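PDB 3M1T: putative phosphohydrolase from Shewanella amazonensis, which is of unproven function but is named a putative phosphohydrolase and, carrying an HDOD domain of the HD phosphodiesterase clan, may take part in signal transduction. Local coordinates for residues V113-Q118 against A261-Q266; A158-A161 against D165-L168. All blocks are in the same frame, centred on the assembly; numbering follows the deposited sequence.

Interaction 1 of 2, residues V113-Q118 against A261-Q266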
# COMPACT_ATOMS: atom_id res chain seq x y z
N VAL A 113 -0.15 -6.63 3.56
CA VAL A 113 -1.23 -5.70 3.87
C VAL A 113 -2.18 -5.55 2.67
O VAL A 113 -3.40 -5.59 2.82
CB VAL A 113 -0.69 -4.34 4.35
CG1 VAL A 113 -1.79 -3.24 4.37
CG2 VAL A 113 0.01 -4.47 5.74
N ALA A 114 -1.62 -5.36 1.48
CA ALA A 114 -2.43 -5.23 0.27
C ALA A 114 -3.32 -6.42 0.00
O ALA A 114 -4.50 -6.29 -0.34
CB ALA A 114 -1.51 -4.93 -0.96
N ILE A 115 -2.76 -7.62 0.18
CA ILE A 115 -3.54 -8.85 -0.02
C ILE A 115 -4.71 -8.96 0.97
O ILE A 115 -5.86 -9.33 0.61
CB ILE A 115 -2.60 -10.11 0.05
CG1 ILE A 115 -1.69 -10.16 -1.17
CG2 ILE A 115 -3.44 -11.40 0.28
CD1 ILE A 115 -0.53 -11.18 -0.97
N ILE A 116 -4.41 -8.63 2.21
CA ILE A 116 -5.43 -8.61 3.26
C ILE A 116 -6.52 -7.59 2.94
O ILE A 116 -7.71 -7.90 2.95
CB ILE A 116 -4.84 -8.37 4.67
CG1 ILE A 116 -3.89 -9.50 5.09
CG2 ILE A 116 -5.99 -8.21 5.73
CD1 ILE A 116 -2.93 -9.08 6.21
N CYS A 117 -6.11 -6.37 2.55
CA CYS A 117 -7.11 -5.36 2.21
C CYS A 117 -8.06 -5.81 1.07
O CYS A 117 -9.25 -5.56 1.07
CB CYS A 117 -6.41 -4.08 1.76
SG CYS A 117 -5.67 -3.11 3.07
N GLN A 118 -7.49 -6.43 0.05
CA GLN A 118 -8.26 -6.92 -1.07
C GLN A 118 -9.37 -7.89 -0.64
O GLN A 118 -10.49 -7.85 -1.17
CB GLN A 118 -7.31 -7.60 -2.06
CG GLN A 118 -7.90 -7.87 -3.41
CD GLN A 118 -6.86 -8.36 -4.41
OE1 GLN A 118 -6.16 -9.35 -4.17
NE2 GLN A 118 -6.75 -7.66 -5.55
N ALA A 261 -5.35 -17.19 6.78
CA ALA A 261 -4.32 -18.20 6.97
C ALA A 261 -3.88 -18.80 5.63
O ALA A 261 -2.69 -19.10 5.44
CB ALA A 261 -4.82 -19.31 7.93
N LYS A 262 -4.84 -19.02 4.73
CA LYS A 262 -4.50 -19.56 3.40
C LYS A 262 -3.54 -18.60 2.68
O LYS A 262 -2.59 -19.04 2.01
CB LYS A 262 -5.77 -19.79 2.55
CG LYS A 262 -6.63 -21.01 2.94
CD LYS A 262 -7.72 -21.31 1.88
N MSE A 263 -3.73 -17.31 2.85
CA MSE A 263 -2.96 -16.32 2.07
C MSE A 263 -1.71 -15.82 2.78
O MSE A 263 -0.87 -15.13 2.15
CB MSE A 263 -3.85 -15.16 1.73
CG MSE A 263 -5.12 -15.65 1.07
SE MSE A 263 -5.95 -14.16 0.26
CE MSE A 263 -6.14 -13.13 1.74
N HIS A 264 -1.59 -16.12 4.06
CA HIS A 264 -0.51 -15.61 4.88
C HIS A 264 0.82 -15.97 4.24
O HIS A 264 1.06 -17.13 3.91
CB HIS A 264 -0.52 -16.21 6.28
CG HIS A 264 0.60 -15.71 7.15
ND1 HIS A 264 1.71 -16.47 7.45
CD2 HIS A 264 0.80 -14.51 7.74
CE1 HIS A 264 2.53 -15.77 8.21
NE2 HIS A 264 2.00 -14.58 8.40
N GLY A 265 1.67 -14.97 4.06
CA GLY A 265 3.00 -15.17 3.46
C GLY A 265 3.12 -14.92 1.96
O GLY A 265 4.23 -14.79 1.44
N GLN A 266 1.99 -14.91 1.26
CA GLN A 266 1.98 -14.70 -0.17
C GLN A 266 2.51 -13.31 -0.50
O GLN A 266 3.04 -13.10 -1.60
CB GLN A 266 0.56 -14.83 -0.74
CG GLN A 266 0.03 -16.26 -0.77
CD GLN A 266 -1.41 -16.36 -1.28
OE1 GLN A 266 -2.01 -15.40 -1.76
NE2 GLN A 266 -1.97 -17.56 -1.15
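Ile115 reaches from helix 103-124 into the bend between helices 256-263 and 266-272, and its two branches divide the work. CG2 takes the selenomethionine Met263, while CD1, at the end of the longer branch, takes the backbone and CB of Gln266. The side chains of Ile115 and Met263 run antiparallel alongside one another, so the methyl CG2 lies against the outer part of the Met263 chain: it is 3.5 Å from CE of Met263 and 3.7 Å from SE. Met263 is bent at its last torsion (chi3 -58°), which turns CE back toward CG2 instead of letting the chain run straight past. Gln266 meets Ile115 differently, its side chain lying across that of the isoleucine. Ile115 CD1 stands 3.8 Å from Gln266 CB and 3.7 Å from Gln266 C; CB and the main chain make the contact, not the side-chain amide. With CG1 beside the backbone N and CG2 anti to it (chi1 -70°), Ile115 spreads its branches over both partners. They are presented by a type II beta turn from Met263 to Gln266, closed by the bond from Gln266 N to Met263 O at 3.0 Å; Gly265 holds its third position with a positive phi of 95° and is the N-cap of the next helix. Glu112 of helix 103-124 accepts from Gly265 N, tying the turn to the same helix, and His264 stacks on Trp228. The other flanks of 113-118 are covered by helices 213-227 and 128-137.

Interaction 2 of 2, residues A158-A161 against D165-L168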
# COMPACT_ATOMS: atom_id res chain seq x y z
N ALA A 158 14.67 6.54 18.04
CA ALA A 158 15.23 6.38 19.39
C ALA A 158 14.16 6.62 20.47
O ALA A 158 14.09 5.86 21.46
CB ALA A 158 16.45 7.31 19.59
N ALA A 159 13.33 7.64 20.26
CA ALA A 159 12.23 7.96 21.21
C ALA A 159 11.19 6.81 21.24
O ALA A 159 10.71 6.41 22.29
CB ALA A 159 11.54 9.32 20.87
N VAL A 160 10.90 6.29 20.04
CA VAL A 160 9.99 5.18 19.91
C VAL A 160 10.50 3.94 20.62
O VAL A 160 9.75 3.21 21.29
CB VAL A 160 9.65 4.90 18.40
CG1 VAL A 160 8.90 3.57 18.34
CG2 VAL A 160 8.91 6.08 17.82
N ALA A 161 11.81 3.74 20.61
CA ALA A 161 12.41 2.62 21.33
C ALA A 161 12.22 2.73 22.87
O ALA A 161 12.23 1.73 23.59
CB ALA A 161 13.93 2.51 20.97
N ASP A 165 5.11 7.36 20.89
CA ASP A 165 4.32 7.04 19.69
C ASP A 165 4.96 7.66 18.49
O ASP A 165 5.16 8.87 18.43
CB ASP A 165 2.94 7.63 19.90
CG ASP A 165 1.99 7.39 18.68
OD1 ASP A 165 2.21 7.92 17.62
OD2 ASP A 165 1.07 6.58 18.85
N ARG A 166 5.29 6.85 17.49
CA ARG A 166 5.97 7.34 16.29
C ARG A 166 5.21 8.48 15.58
O ARG A 166 5.80 9.50 15.20
CB ARG A 166 6.27 6.19 15.31
CG ARG A 166 7.05 6.60 14.12
CD ARG A 166 7.50 5.39 13.29
NE ARG A 166 8.32 4.43 13.99
CZ ARG A 166 9.64 4.56 14.12
NH1 ARG A 166 10.23 5.66 13.65
NH2 ARG A 166 10.33 3.65 14.73
N ASN A 167 3.91 8.29 15.37
CA ASN A 167 3.10 9.29 14.63
C ASN A 167 3.01 10.60 15.36
O ASN A 167 3.18 11.65 14.76
CB ASN A 167 1.69 8.73 14.33
CG ASN A 167 1.74 7.37 13.64
OD1 ASN A 167 2.52 7.17 12.73
ND2 ASN A 167 0.94 6.42 14.12
N LEU A 168 2.87 10.55 16.68
CA LEU A 168 2.86 11.76 17.48
C LEU A 168 4.22 12.44 17.47
O LEU A 168 4.30 13.67 17.39
CB LEU A 168 2.40 11.49 18.89
CG LEU A 168 0.95 10.96 19.05
CD1 LEU A 168 0.48 10.76 20.49
CD2 LEU A 168 0.03 11.95 18.34
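Van der Waals contact between Val160 and Arg166 makes up most of this meeting of two consecutive helices. The methyl CG2 of Val160 is pressed against the start of the arginine, 3.5 Å from CA of Arg166 and 3.6 Å from its CB. The side chains are roughly perpendicular, and the bend of the arginine at chi3 (-59°) brings its far end back over the valine. As a result CG2 of Val160 also lies over the centre of one guanidinium face, 4.0 Å from the plane, with Val160 CG1 at 3.9 Å from NH2 of Arg166. Polar bonding at that head includes a bond to the preceding helix: NH1 of Arg166 is hydrogen-bonded to the hydroxyl of Ser157, about one turn before Val160, which helps to fix how the guanidinium is turned; NH2 is hydrogen-bonded close by as well. A leucine here would probably leave the Ser157 hydroxyl without this partner and take away the flat group that lies over Val160 CG2. A further polar bond lies within 165-168. Asp165 is the N-cap of helix 166-174, and its OD1 accepts from Leu168 N at 2.9 Å, a nearly straight bond (164°) that arrives on the anti side of the carboxylate, 28° out of its plane. The negative group at the amino end of the helix is likely to suit the helix dipole. Together these features describe a tight helix-loop-helix connection on the surface of the all-helical HDOD domain: a short link leads from helix 150-161 to the capping Asp165, and helix 166-174 starts alongside Val160.

The two contacts share no helix, and their centres lie 27 Å apart. Interaction 1 is partly buried and long-range in sequence: it brings helix 103-124, from the HDOD range, against the bend near the carboxyl end of the chain. Interaction 2 lies at the surface, 22 Å from the centre of the chain against 12 Å for interaction 1, and joins neighbouring helices across a short loop. In both, one branched aliphatic residue does the touching. The deeper contact sets it against selenomethionine and glutamine carbon, whereas the surface contact sets it against an arginine whose charged end is bonded back to the preceding helix.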